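Local structure of glycoside hydrolase family 61 (Trichoderma reesei QM6a, 5O2X) at residues V31-T35 and Q176-I180; F43-Y49 and N169-P175; H86-I90 and W128-L133; P19-Y24 and D38-G42; D203-L207 and Y217-G221. The protein probably acts as a copper-dependent lytic polysaccharide monooxygenase that cleaves cellulose chains by oxidation. One frame throughout, in Å; residues are numbered along the deposited sequence.

Interaction 1 (V31-T35 and Q176-I180); sequences VVGWT and QCFNI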
# COMPACT_ATOMS: atom_id res chain seq x y z
N VAL A 31 -8.25 1.83 -14.86
CA VAL A 31 -8.22 2.46 -13.53
C VAL A 31 -6.78 2.64 -13.09
O VAL A 31 -5.84 2.13 -13.72
CB VAL A 31 -9.02 1.65 -12.49
CG1 VAL A 31 -10.50 1.67 -12.81
CG2 VAL A 31 -8.52 0.23 -12.36
N VAL A 32 -6.61 3.38 -11.97
CA VAL A 32 -5.27 3.65 -11.45
C VAL A 32 -4.71 2.53 -10.63
O VAL A 32 -3.51 2.51 -10.36
CB VAL A 32 -5.27 4.98 -10.66
CG1 VAL A 32 -5.65 6.14 -11.53
CG2 VAL A 32 -6.13 4.90 -9.43
N GLY A 33 -5.56 1.58 -10.19
CA GLY A 33 -5.11 0.42 -9.44
C GLY A 33 -4.71 -0.71 -10.35
O GLY A 33 -5.36 -0.94 -11.39
N TRP A 34 -3.64 -1.43 -9.99
CA TRP A 34 -3.18 -2.55 -10.81
C TRP A 34 -4.22 -3.68 -10.84
O TRP A 34 -4.98 -3.90 -9.91
CB TRP A 34 -1.85 -3.05 -10.28
CG TRP A 34 -0.68 -2.16 -10.65
CD1 TRP A 34 -0.64 -0.80 -10.63
CD2 TRP A 34 0.57 -2.61 -11.18
NE1 TRP A 34 0.58 -0.37 -11.12
CE2 TRP A 34 1.33 -1.46 -11.50
CE3 TRP A 34 1.10 -3.87 -11.51
CZ2 TRP A 34 2.57 -1.52 -12.11
CZ3 TRP A 34 2.34 -3.91 -12.10
CH2 TRP A 34 3.05 -2.76 -12.42
N THR A 35 -4.22 -4.39 -11.97
CA THR A 35 -5.04 -5.60 -12.06
C THR A 35 -4.37 -6.72 -11.27
O THR A 35 -3.17 -6.89 -11.41
CB THR A 35 -5.15 -6.01 -13.53
OG1 THR A 35 -5.79 -4.93 -14.24
CG2 THR A 35 -5.94 -7.30 -13.72
N GLN A 176 -1.33 -3.31 -2.46
CA GLN A 176 -2.21 -2.71 -3.47
C GLN A 176 -1.40 -1.60 -4.16
O GLN A 176 -0.94 -0.67 -3.49
CB GLN A 176 -3.44 -2.10 -2.78
CG GLN A 176 -4.32 -3.09 -2.02
CD GLN A 176 -5.26 -3.82 -2.92
OE1 GLN A 176 -6.43 -3.43 -3.09
NE2 GLN A 176 -4.79 -4.89 -3.54
N CYS A 177 -1.24 -1.74 -5.47
CA CYS A 177 -0.44 -0.78 -6.24
C CYS A 177 -1.30 0.15 -7.07
O CYS A 177 -2.36 -0.25 -7.62
CB CYS A 177 0.49 -1.52 -7.20
SG CYS A 177 1.82 -2.37 -6.31
N PHE A 178 -0.82 1.38 -7.22
CA PHE A 178 -1.49 2.44 -7.95
C PHE A 178 -0.46 3.23 -8.77
O PHE A 178 0.67 3.40 -8.32
CB PHE A 178 -2.16 3.44 -6.99
CG PHE A 178 -3.15 2.75 -6.08
CD1 PHE A 178 -4.46 2.54 -6.51
CD2 PHE A 178 -2.76 2.23 -4.87
CE1 PHE A 178 -5.34 1.80 -5.76
CE2 PHE A 178 -3.67 1.50 -4.09
CZ PHE A 178 -4.93 1.30 -4.55
N ASN A 179 -0.87 3.72 -9.93
CA ASN A 179 0.00 4.58 -10.73
C ASN A 179 -0.28 6.05 -10.46
O ASN A 179 -1.43 6.49 -10.62
CB ASN A 179 -0.22 4.35 -12.23
CG ASN A 179 0.22 3.02 -12.72
OD1 ASN A 179 0.96 2.27 -12.07
ND2 ASN A 179 -0.19 2.74 -13.97
N ILE A 180 0.77 6.80 -10.12
CA ILE A 180 0.66 8.24 -9.98
C ILE A 180 1.70 8.95 -10.86
O ILE A 180 2.78 8.41 -11.14
CB ILE A 180 0.73 8.69 -8.49
CG1 ILE A 180 2.08 8.44 -7.86
CG2 ILE A 180 -0.39 8.08 -7.70
CD1 ILE A 180 2.25 9.00 -6.47
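Gly33 and Phe178 form a single backbone bridge, their CA atoms 4.4 Å apart, by which the loop residues 31-35 are laid against the strand residues 176-180. Two hydrogen bonds secure it: Asn179 N donates to Val32 O in the carbonyl plane, and Trp34 N donates to Cys177 O at 2.9 Å, nearly straight at 165°. Glycine suits the centre of the bridge, since Gly33 CA lies 3.7 Å from Phe178 CD1 and a CB on it would press tightly on that ring. Beside it, Val32 CG2 meets the same Phe178 CD1 at 4.1 Å, adding a branched apolar group.

Trp34 is held at a face and at an edge. With CG anti to the carbonyl carbon (chi1 -76°), its indole extends over the strand, and Cys177 CB sits over one face, 3.8 Å from the centroid of the five-membered ring. Cys177 SG stands farther above the same ring, at 5.0 Å, a Cys sulfur-aromatic contact. At the indole edge, Trp34 NE1 donates to Asn179 OD1 at 2.8 Å. The amide stands almost perpendicular to the indole, and the donor lies above the carbonyl plane of Asn179. This buried amide is used at both ends, because Asn179 ND2 donates to Gly65 O, so asparagine serves two loops at once.

Phe178 turns to Ile4 and Ile7 of strand 3-9. A long loop held along a strand by backbone bonds and an indole, with the Cys177-Cys56 disulfide separately tying that strand to helix 53-56, is in keeping with the immunoglobulin-like beta-sandwich of the AA9 family.

Interaction 2 (F43-Y49 and N169-P175); sequences FVSPDAY and NGAQNYP. With SO4 (sulfate ion), chain T.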
# COMPACT_ATOMS: atom_id res chain seq x y z
N PHE A 43 -4.51 -12.67 0.42
CA PHE A 43 -3.21 -12.19 0.80
C PHE A 43 -2.10 -12.91 0.03
O PHE A 43 -2.30 -13.93 -0.61
CB PHE A 43 -3.01 -12.37 2.32
CG PHE A 43 -3.29 -13.79 2.80
CD1 PHE A 43 -2.35 -14.79 2.66
CD2 PHE A 43 -4.53 -14.10 3.38
CE1 PHE A 43 -2.64 -16.07 3.08
CE2 PHE A 43 -4.82 -15.39 3.78
CZ PHE A 43 -3.87 -16.38 3.64
N VAL A 44 -0.90 -12.35 0.19
CA VAL A 44 0.36 -12.97 -0.20
C VAL A 44 1.07 -13.42 1.07
O VAL A 44 1.16 -12.66 2.04
CB VAL A 44 1.24 -11.99 -1.02
CG1 VAL A 44 2.51 -12.68 -1.47
CG2 VAL A 44 0.48 -11.43 -2.20
N SER A 45 1.53 -14.67 1.09
CA SER A 45 2.16 -15.23 2.27
C SER A 45 3.68 -15.12 2.19
O SER A 45 4.26 -14.90 1.12
CB SER A 45 1.80 -16.73 2.37
OG SER A 45 0.44 -16.95 2.57
N PRO A 46 4.37 -15.37 3.32
CA PRO A 46 5.84 -15.32 3.33
C PRO A 46 6.51 -16.26 2.33
O PRO A 46 7.60 -15.93 1.85
CB PRO A 46 6.20 -15.63 4.79
CG PRO A 46 5.04 -15.08 5.56
CD PRO A 46 3.83 -15.41 4.70
N ASP A 47 5.89 -17.39 2.01
CA ASP A 47 6.45 -18.29 1.03
C ASP A 47 6.40 -17.71 -0.40
O ASP A 47 6.94 -18.34 -1.30
CB ASP A 47 5.88 -19.71 1.12
CG ASP A 47 4.38 -19.82 0.74
OD1 ASP A 47 3.78 -18.85 0.34
OD2 ASP A 47 3.76 -20.88 0.93
N ALA A 48 5.85 -16.51 -0.57
CA ALA A 48 5.88 -15.79 -1.81
C ALA A 48 6.58 -14.45 -1.70
O ALA A 48 6.54 -13.65 -2.65
CB ALA A 48 4.47 -15.66 -2.39
N TYR A 49 7.30 -14.22 -0.61
CA TYR A 49 8.01 -12.94 -0.48
C TYR A 49 9.14 -12.76 -1.49
O TYR A 49 9.54 -11.63 -1.76
CB TYR A 49 8.60 -12.80 0.92
CG TYR A 49 7.63 -12.45 2.03
CD1 TYR A 49 6.30 -12.08 1.81
CD2 TYR A 49 8.08 -12.50 3.34
CE1 TYR A 49 5.47 -11.74 2.87
CE2 TYR A 49 7.26 -12.13 4.40
CZ TYR A 49 5.98 -11.71 4.17
OH TYR A 49 5.21 -11.35 5.24
N ASN A 169 5.26 -18.89 7.97
CA ASN A 169 4.35 -18.69 6.85
C ASN A 169 2.99 -18.15 7.24
O ASN A 169 2.09 -18.15 6.41
CB ASN A 169 4.23 -19.94 5.96
CG ASN A 169 3.85 -19.58 4.54
OD1 ASN A 169 4.29 -18.61 3.99
ND2 ASN A 169 3.05 -20.42 3.90
N GLY A 170 2.84 -17.62 8.44
CA GLY A 170 1.54 -17.20 8.93
C GLY A 170 1.14 -15.77 8.69
O GLY A 170 -0.05 -15.47 8.64
N ALA A 171 2.10 -14.86 8.53
CA ALA A 171 1.78 -13.46 8.23
C ALA A 171 1.02 -13.39 6.92
O ALA A 171 1.22 -14.23 6.03
CB ALA A 171 3.07 -12.65 8.13
N GLN A 172 0.18 -12.36 6.79
CA GLN A 172 -0.61 -12.17 5.57
C GLN A 172 -0.41 -10.77 5.06
O GLN A 172 -0.69 -9.80 5.76
CB GLN A 172 -2.09 -12.39 5.87
CG GLN A 172 -2.43 -13.79 6.32
CD GLN A 172 -3.87 -13.92 6.80
OE1 GLN A 172 -4.63 -12.96 6.78
NE2 GLN A 172 -4.22 -15.11 7.26
N ASN A 173 0.10 -10.63 3.83
CA ASN A 173 0.37 -9.31 3.27
C ASN A 173 -0.69 -8.97 2.24
O ASN A 173 -1.04 -9.79 1.39
CB ASN A 173 1.74 -9.26 2.60
CG ASN A 173 2.87 -9.36 3.59
OD1 ASN A 173 2.93 -10.27 4.41
ND2 ASN A 173 3.81 -8.42 3.50
N TYR A 174 -1.14 -7.70 2.26
CA TYR A 174 -2.20 -7.24 1.37
C TYR A 174 -1.72 -6.01 0.61
O TYR A 174 -2.19 -4.87 0.85
CB TYR A 174 -3.47 -6.92 2.17
CG TYR A 174 -4.04 -8.12 2.93
CD1 TYR A 174 -3.57 -8.50 4.16
CD2 TYR A 174 -5.10 -8.84 2.39
CE1 TYR A 174 -4.13 -9.54 4.85
CE2 TYR A 174 -5.68 -9.91 3.06
CZ TYR A 174 -5.21 -10.24 4.33
OH TYR A 174 -5.81 -11.31 4.97
N PRO A 175 -0.79 -6.18 -0.34
CA PRO A 175 -0.31 -5.03 -1.14
C PRO A 175 -1.32 -4.63 -2.19
O PRO A 175 -2.02 -5.47 -2.78
CB PRO A 175 0.98 -5.57 -1.79
CG PRO A 175 0.71 -7.06 -1.91
CD PRO A 175 -0.05 -7.41 -0.65
S SO4 T . -8.06 -16.18 8.84
O1 SO4 T . -8.46 -16.32 10.26
O2 SO4 T . -8.32 -17.52 8.27
O3 SO4 T . -8.84 -15.09 8.21
O4 SO4 T . -6.69 -15.80 8.73
O HOH W 1 0.13 -16.65 5.28
O HOH W 2 5.97 -8.48 5.57
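Phe43 and Gln172 make the tight core of this contact. Gln172 CG stands over the centre of the phenyl face, 3.5 Å from its centroid, and the extended side chain lays its amide on the ring with the two planes 5° apart. Phe43 CG occupies the position between backbone N and carbonyl carbon (chi1 53°), which lays the ring against Gln172 while Phe43 CB rests over the face of Tyr174, 3.8 Å from that centroid. The two rings themselves meet in an offset edge-to-face pair. Next along the chain, Val44 and Asn173 form an antiparallel hydrogen-bonded pair, Val44 N to Asn173 O being 2.8 Å. The Asn173 side chain is also gripped: Tyr49 OH donates to Asn173 OD1 at 2.7 Å, the oxygen lying at the edge of the Tyr49 ring, and Asn173 ND2 reaches Glu158. At this tight end the outer tip of Gln172, NE2, donates to a sulfate ion, probably from the crystallisation liquor, which His163 also binds.

The other end is looser and wetter. Asn169 OD1 accepts from Asp47 N at 2.8 Å, but the bond from Asn169 ND2 to Asp47 OD2 is weak and doubtful, as Asp47 adopts two conformers. A water accepts from Ser45 OG, in one of that residue's two conformers, and donates to Asn169 O and Ala171 O.

Glutamine suits its place by offering an aliphatic chain to a ring and an oxygen to a phenol: Tyr174 OH donates to Gln172 OE1 at 2.7 Å from above the amide plane. Tyr174 belongs to the copper site, so Gln172 is placed as a second-shell residue, probably helping to position that hydroxyl, and Phe43 backs both.

Interaction 3 (H86-I90 and W128-L133); sequences HPGPI and WASDVL. With CU (copper (II) ion), chain S; MAN (alpha-D-mannopyranose), chain L.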
# COMPACT_ATOMS: atom_id res chain seq x y z
N HIS A 86 -8.35 -7.58 10.80
CA HIS A 86 -7.14 -8.12 11.40
C HIS A 86 -6.20 -7.06 12.01
O HIS A 86 -6.10 -5.97 11.51
CB HIS A 86 -6.28 -8.86 10.36
CG HIS A 86 -7.01 -9.88 9.54
ND1 HIS A 86 -7.72 -10.90 10.09
CD2 HIS A 86 -7.07 -10.06 8.21
CE1 HIS A 86 -8.16 -11.68 9.10
NE2 HIS A 86 -7.81 -11.19 7.94
N PRO A 87 -5.44 -7.46 13.04
CA PRO A 87 -4.42 -6.58 13.62
C PRO A 87 -3.10 -6.62 12.83
O PRO A 87 -2.62 -7.70 12.48
CB PRO A 87 -4.20 -7.21 15.00
CG PRO A 87 -4.44 -8.69 14.78
CD PRO A 87 -5.58 -8.72 13.81
N GLY A 88 -2.53 -5.44 12.61
CA GLY A 88 -1.20 -5.37 12.08
C GLY A 88 -0.82 -4.00 11.58
O GLY A 88 -1.59 -3.03 11.67
N PRO A 89 0.40 -3.89 11.04
CA PRO A 89 0.95 -2.61 10.58
C PRO A 89 0.47 -2.24 9.19
O PRO A 89 -0.07 -3.06 8.43
CB PRO A 89 2.46 -2.92 10.54
CG PRO A 89 2.53 -4.36 10.14
CD PRO A 89 1.37 -4.98 10.94
N ILE A 90 0.71 -0.96 8.87
CA ILE A 90 0.38 -0.40 7.56
C ILE A 90 1.62 0.35 7.07
O ILE A 90 2.23 1.12 7.84
CB ILE A 90 -0.84 0.54 7.63
CG1 ILE A 90 -2.07 -0.29 8.02
CG2 ILE A 90 -1.07 1.24 6.30
CD1 ILE A 90 -3.32 0.52 8.29
N TRP A 128 -2.90 -1.36 16.99
CA TRP A 128 -2.07 -1.36 15.79
C TRP A 128 -2.54 -0.26 14.83
O TRP A 128 -3.66 0.24 14.91
CB TRP A 128 -2.14 -2.73 15.09
CG TRP A 128 -1.55 -3.83 15.89
CD1 TRP A 128 -2.13 -4.47 16.92
CD2 TRP A 128 -0.21 -4.33 15.77
NE1 TRP A 128 -1.26 -5.41 17.43
CE2 TRP A 128 -0.07 -5.33 16.75
CE3 TRP A 128 0.86 -4.07 14.92
CZ2 TRP A 128 1.11 -6.00 16.93
CZ3 TRP A 128 2.03 -4.76 15.10
CH2 TRP A 128 2.14 -5.72 16.09
N ALA A 129 -1.71 -0.00 13.82
CA ALA A 129 -2.16 0.83 12.71
C ALA A 129 -3.52 0.42 12.17
O ALA A 129 -4.35 1.25 11.86
CB ALA A 129 -1.13 0.79 11.59
N SER A 130 -3.72 -0.90 12.05
CA SER A 130 -5.00 -1.41 11.54
C SER A 130 -6.20 -0.90 12.36
O SER A 130 -7.27 -0.68 11.80
CB SER A 130 -4.98 -2.95 11.58
OG SER A 130 -4.68 -3.41 12.87
N ASP A 131 -6.05 -0.75 13.68
CA ASP A 131 -7.12 -0.24 14.52
C ASP A 131 -7.45 1.21 14.20
O ASP A 131 -8.61 1.62 14.30
CB ASP A 131 -6.78 -0.41 15.99
CG ASP A 131 -6.64 -1.88 16.36
OD1 ASP A 131 -7.67 -2.60 16.21
OD2 ASP A 131 -5.55 -2.29 16.76
N VAL A 132 -6.44 1.99 13.82
CA VAL A 132 -6.66 3.37 13.40
C VAL A 132 -7.45 3.37 12.07
O VAL A 132 -8.42 4.11 11.91
CB VAL A 132 -5.33 4.11 13.26
CG1 VAL A 132 -5.55 5.54 12.80
CG2 VAL A 132 -4.58 4.10 14.58
N LEU A 133 -7.02 2.52 11.13
CA LEU A 133 -7.75 2.38 9.88
C LEU A 133 -9.20 2.01 10.15
O LEU A 133 -10.13 2.59 9.55
CB LEU A 133 -7.04 1.32 9.01
CG LEU A 133 -7.73 0.93 7.71
CD1 LEU A 133 -6.70 0.65 6.63
CD2 LEU A 133 -8.61 -0.28 7.90
CU CU S . -8.29 -11.83 6.17
C1 MAN L . 0.47 9.10 12.08
C2 MAN L . 0.84 9.91 13.32
C3 MAN L . 1.06 9.01 14.52
C4 MAN L . -0.15 8.13 14.76
C5 MAN L . -0.47 7.37 13.47
C6 MAN L . -1.77 6.59 13.58
O2 MAN L . -0.19 10.86 13.57
O3 MAN L . 1.37 9.79 15.70
O4 MAN L . 0.07 7.16 15.77
O5 MAN L . -0.64 8.27 12.37
O6 MAN L . -2.89 7.43 13.90
O HOH W 3 -6.84 -4.28 14.19
O HOH W 4 -10.55 -12.29 6.86
O HOH W 5 -7.32 -13.56 6.67
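His86 meets the helix start through its backbone, with His86 O 3.2 Å from Ser130 CB, while its imidazole leads the other way to the copper ion, bound by His86 NE2 at 1.9 Å. Two waters and the 4-methyl-histidine at position 1 share that metal, and Tyr174 completes the site. Pro87 follows, placing an apolar CB beside the five-membered part of the indole, 3.9 Å from Trp128 CD1. At Gly88 the chain is nearly fully extended (phi 166°), where a CB would collide with Pro89 and the preceding carbonyl. Gly88 is gripped twice by one residue: Gly88 N donates to Ser130 OG, and Ser130 N donates to Gly88 O, both at 3.0 Å, the second almost in line with the carbonyl. Ser130 OG lies between backbone N and carbonyl carbon (chi1 55°), which brings it to Gly88. Pro89 lies alongside Trp128 and points the same way, CD 4.1 Å from Trp128 CE3. Ile90 ends the walk in the core, its CG1 on Ala129 CB and its CD1 on Leu133 CD1.

Trp128 is the N-cap residue of the helix; its indole NE1 donates to Pro125 O. Replacing it with an alanine would probably open a gap beside Pro87 and Pro89 and leave Pro125 O without its donor.

The chemistry thus combines the two hydrogen bonds between Gly88 and Ser130 with apolar packing, which probably helps to fix the backbone that carries the copper-binding His86.

Interaction 4 (P19-Y24 and D38-G42); sequences PTTFPY and DLDNG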
# COMPACT_ATOMS: atom_id res chain seq x y z
N PRO A 19 -11.01 -6.42 -7.49
CA PRO A 19 -10.80 -7.82 -7.87
C PRO A 19 -12.03 -8.70 -7.60
O PRO A 19 -12.02 -9.87 -8.00
CB PRO A 19 -9.61 -8.23 -6.98
CG PRO A 19 -9.84 -7.41 -5.73
CD PRO A 19 -10.29 -6.08 -6.23
N THR A 20 -13.03 -8.16 -6.91
CA THR A 20 -14.28 -8.88 -6.65
C THR A 20 -15.34 -8.58 -7.67
O THR A 20 -16.46 -9.12 -7.57
CB THR A 20 -14.78 -8.65 -5.22
OG1 THR A 20 -15.24 -7.30 -5.05
CG2 THR A 20 -13.72 -8.99 -4.18
N THR A 21 -15.03 -7.72 -8.64
CA THR A 21 -16.02 -7.28 -9.63
C THR A 21 -15.44 -7.32 -11.02
O THR A 21 -16.00 -7.92 -11.95
CB THR A 21 -16.52 -5.88 -9.26
OG1 THR A 21 -17.07 -5.93 -7.94
CG2 THR A 21 -17.57 -5.38 -10.23
N PHE A 22 -14.32 -6.62 -11.23
CA PHE A 22 -13.77 -6.47 -12.58
C PHE A 22 -13.44 -7.78 -13.28
O PHE A 22 -13.68 -7.85 -14.50
CB PHE A 22 -12.52 -5.58 -12.55
CG PHE A 22 -12.74 -4.12 -12.29
CD1 PHE A 22 -13.87 -3.58 -11.70
CD2 PHE A 22 -11.69 -3.25 -12.60
CE1 PHE A 22 -13.94 -2.23 -11.40
CE2 PHE A 22 -11.78 -1.91 -12.34
CZ PHE A 22 -12.87 -1.40 -11.69
N PRO A 23 -12.95 -8.84 -12.60
CA PRO A 23 -12.64 -10.06 -13.32
C PRO A 23 -13.88 -10.68 -13.95
O PRO A 23 -13.76 -11.49 -14.89
CB PRO A 23 -12.04 -10.96 -12.25
CG PRO A 23 -11.46 -10.01 -11.24
CD PRO A 23 -12.43 -8.88 -11.22
N TYR A 24 -15.05 -10.35 -13.42
CA TYR A 24 -16.31 -10.92 -13.92
C TYR A 24 -16.88 -10.15 -15.10
O TYR A 24 -17.86 -10.59 -15.72
CB TYR A 24 -17.33 -11.01 -12.80
CG TYR A 24 -16.82 -11.78 -11.62
CD1 TYR A 24 -16.67 -13.15 -11.69
CD2 TYR A 24 -16.52 -11.15 -10.40
CE1 TYR A 24 -16.24 -13.89 -10.59
CE2 TYR A 24 -16.08 -11.86 -9.30
CZ TYR A 24 -15.93 -13.23 -9.38
OH TYR A 24 -15.56 -13.97 -8.29
N ASP A 38 -6.51 -11.26 -6.62
CA ASP A 38 -7.06 -11.43 -5.28
C ASP A 38 -8.58 -11.40 -5.25
O ASP A 38 -9.19 -10.60 -4.53
CB ASP A 38 -6.45 -10.41 -4.30
CG ASP A 38 -6.65 -8.97 -4.69
OD1 ASP A 38 -6.65 -8.62 -5.87
OD2 ASP A 38 -6.77 -8.06 -3.77
N LEU A 39 -9.20 -12.29 -6.06
CA LEU A 39 -10.65 -12.39 -6.18
C LEU A 39 -11.34 -12.76 -4.85
O LEU A 39 -12.50 -12.47 -4.66
CB LEU A 39 -11.05 -13.39 -7.26
CG LEU A 39 -11.00 -12.87 -8.71
CD1 LEU A 39 -9.62 -12.47 -9.16
CD2 LEU A 39 -11.58 -13.95 -9.62
N ASP A 40 -10.55 -13.41 -4.00
CA ASP A 40 -11.01 -13.84 -2.68
C ASP A 40 -10.74 -12.80 -1.59
O ASP A 40 -10.92 -13.13 -0.42
CB ASP A 40 -10.36 -15.17 -2.31
CG ASP A 40 -8.85 -15.08 -2.13
OD1 ASP A 40 -8.25 -14.04 -2.48
OD2 ASP A 40 -8.27 -16.09 -1.70
N ASN A 41 -10.30 -11.60 -1.96
CA ASN A 41 -9.92 -10.56 -0.98
C ASN A 41 -8.72 -11.00 -0.13
O ASN A 41 -8.47 -10.40 0.95
CB ASN A 41 -11.09 -10.16 -0.09
CG ASN A 41 -11.99 -9.14 -0.72
OD1 ASN A 41 -11.58 -8.38 -1.62
ND2 ASN A 41 -13.20 -9.06 -0.21
N GLY A 42 -7.94 -11.95 -0.61
CA GLY A 42 -6.89 -12.54 0.19
C GLY A 42 -5.52 -11.88 0.08
O GLY A 42 -5.40 -10.68 -0.23
O HOH W 6 -14.90 -12.60 -6.00
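Pro19 O is buried against Leu39 without a hydrogen-bonding partner, which is unusual, since buried carbonyls usually find a donor. Carbon atoms of Leu39 lie against it instead: Leu39 CG is 3.2 Å from Pro19 O, and Leu39 CA makes a CA-H...O contact with it at 3.4 Å. Leu39 then slides past Pro23 in the opposite direction, CD1 3.7 Å from Pro23 CG, so leucine gives Pro23 an apolar partner at the surface. On the proline ring of Pro19 itself, Asp38 OD1 rests 3.2 Å from Pro19 CB, brought there by a chi1 of 58°. An alanine in place of Asp38 would probably open a gap beside the Pro19 ring and leave that ring less firmly held.

A polar link across the contact is made by one water, joining Tyr24 OH to Leu39 O, to which it donates. The turn has its own bonds: Asp38 to Asn41 is a type I beta turn, and Asp40 OD1 accepts from Gly42 N in an Asx turn. Thr20 CG2 touches Asn41 OD1 at 3.4 Å, but that oxygen's hydrogen bond is to His3.

Both segments belong to the long loop between strand 12-15 and helix 53-56, and Pro19, Thr20 and Asn41 meet His3 of strand 3-9, on the copper side of the molecule.

Interaction 5 (D203-L207 and Y217-G221); sequences DPGVL and YIIPG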
# COMPACT_ATOMS: atom_id res chain seq x y z
N ASP A 203 11.75 -12.49 9.37
CA ASP A 203 11.95 -11.14 9.90
C ASP A 203 11.22 -11.00 11.22
O ASP A 203 10.16 -11.60 11.45
CB ASP A 203 11.40 -10.10 8.92
CG ASP A 203 12.29 -9.88 7.69
OD1 ASP A 203 13.43 -10.38 7.67
OD2 ASP A 203 11.79 -9.25 6.74
N PRO A 204 11.74 -10.15 12.12
CA PRO A 204 11.13 -10.04 13.47
C PRO A 204 9.72 -9.49 13.49
O PRO A 204 9.00 -9.76 14.45
CB PRO A 204 12.14 -9.15 14.22
CG PRO A 204 12.85 -8.41 13.15
CD PRO A 204 12.99 -9.36 12.01
N GLY A 205 9.33 -8.75 12.46
CA GLY A 205 7.96 -8.27 12.35
C GLY A 205 7.05 -9.12 11.47
O GLY A 205 5.91 -8.77 11.23
N VAL A 206 7.58 -10.25 11.01
CA VAL A 206 6.85 -11.23 10.17
C VAL A 206 6.53 -12.49 10.96
O VAL A 206 5.40 -12.95 10.94
CB VAL A 206 7.65 -11.55 8.90
CG1 VAL A 206 7.01 -12.73 8.14
CG2 VAL A 206 7.75 -10.33 8.01
N LEU A 207 7.55 -13.05 11.62
CA LEU A 207 7.39 -14.25 12.44
C LEU A 207 7.37 -13.75 13.88
O LEU A 207 8.42 -13.47 14.48
CB LEU A 207 8.53 -15.24 12.14
CG LEU A 207 8.48 -16.52 12.96
CD1 LEU A 207 7.20 -17.30 12.70
CD2 LEU A 207 9.68 -17.37 12.64
N TYR A 217 7.65 -4.13 18.49
CA TYR A 217 7.42 -4.47 17.08
C TYR A 217 8.32 -3.72 16.15
O TYR A 217 8.30 -2.49 16.15
CB TYR A 217 5.98 -4.23 16.68
CG TYR A 217 5.68 -4.75 15.30
CD1 TYR A 217 5.62 -6.11 15.09
CD2 TYR A 217 5.51 -3.92 14.22
CE1 TYR A 217 5.38 -6.62 13.84
CE2 TYR A 217 5.26 -4.42 12.95
CZ TYR A 217 5.20 -5.79 12.76
OH TYR A 217 4.99 -6.26 11.50
N ILE A 218 9.06 -4.45 15.29
CA ILE A 218 9.90 -3.88 14.23
C ILE A 218 9.16 -4.03 12.91
O ILE A 218 9.02 -5.16 12.42
CB ILE A 218 11.27 -4.58 14.18
CG1 ILE A 218 11.99 -4.44 15.53
CG2 ILE A 218 12.10 -4.02 13.02
CD1 ILE A 218 13.27 -5.25 15.60
N ILE A 219 8.71 -2.94 12.34
CA ILE A 219 7.98 -3.00 11.09
C ILE A 219 8.92 -3.55 10.03
O ILE A 219 10.04 -3.07 9.91
CB ILE A 219 7.46 -1.62 10.66
CG1 ILE A 219 6.56 -0.99 11.73
CG2 ILE A 219 6.75 -1.70 9.31
CD1 ILE A 219 6.22 0.43 11.44
N PRO A 220 8.50 -4.54 9.22
CA PRO A 220 9.32 -5.07 8.18
C PRO A 220 9.64 -4.06 7.08
O PRO A 220 8.93 -3.07 6.90
CB PRO A 220 8.45 -6.27 7.64
CG PRO A 220 7.54 -6.61 8.77
CD PRO A 220 7.24 -5.30 9.42
N GLY A 221 10.69 -4.37 6.34
CA GLY A 221 11.09 -3.56 5.20
C GLY A 221 12.10 -2.49 5.56
O GLY A 221 12.59 -2.39 6.69
O HOH W 7 12.29 -6.58 7.16
O HOH W 8 9.17 -7.23 15.88
O HOH W 9 10.60 -6.90 10.79
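Gly205 and Ile218 bring the two irregular segments closest, their CA atoms 5.2 Å apart, and their backbone N-H and C=O groups are linked through water, with one direct CA-H...O contact. One water accepts from Gly205 N and donates to Ile218 O; another accepts from Ile218 N, with a weak bond to Pro204 O. The carbonyl of Asp203 accepts from both Val206 N and Leu207 N, which curls residues 203-207 into a tight turn. Glycine fits its crest: a CB on Gly205 would point straight into Ile218 O, which already takes the CA-H...O contact from Gly205 CA at 3.3 Å.

Tyr217 supplies the direct polar link. With CG opposite the backbone N (chi1 -172°), its ring reaches Gly205, CE1 lying 3.4 Å from Gly205 CA, and its OH donates to Gly205 O at 2.7 Å, approaching at a C=O...O angle of 125°. Its ring also packs edge-to-face with Trp128. Around this bond the groups are apolar: Pro204 CG meets Ile218 CD1 at 4.0 Å near the surface, while Val206 CG2 lies 3.8 Å from Pro220 CG, a distance that holds for one of the two conformers of that proline. A third water connects Asp203 OD2, which also accepts from His200 N, to Gly221 N.

One phenol bond and a set of water bridges therefore satisfy backbone polar groups that no strand pairing serves, and the prolines probably stiffen the coil on both sides.

Interactions 1 and 3 are buried, whereas 2, 4 and 5 are partly open. Strand 172-183 serves both 1 and 2, and the long loop before helix 53-56 takes part in 1, 2 and 4. The chemistry changes with place: interaction 1 relies on backbone bridging and an indole, 2 on a ring-amide stack and an antiparallel pair, and 3 on direct backbone-serine bonds; interaction 4 is mostly apolar packing with one water bridge, and 5 relies on several. Interactions 2 and 3 converge on the copper, supplying Tyr174 and His86, and 4 reaches the same side, Gly42 O touching the Tyr174 ring. Interaction 5 backs two others, packing Val206 on Ala171 and Tyr217 on Pro89.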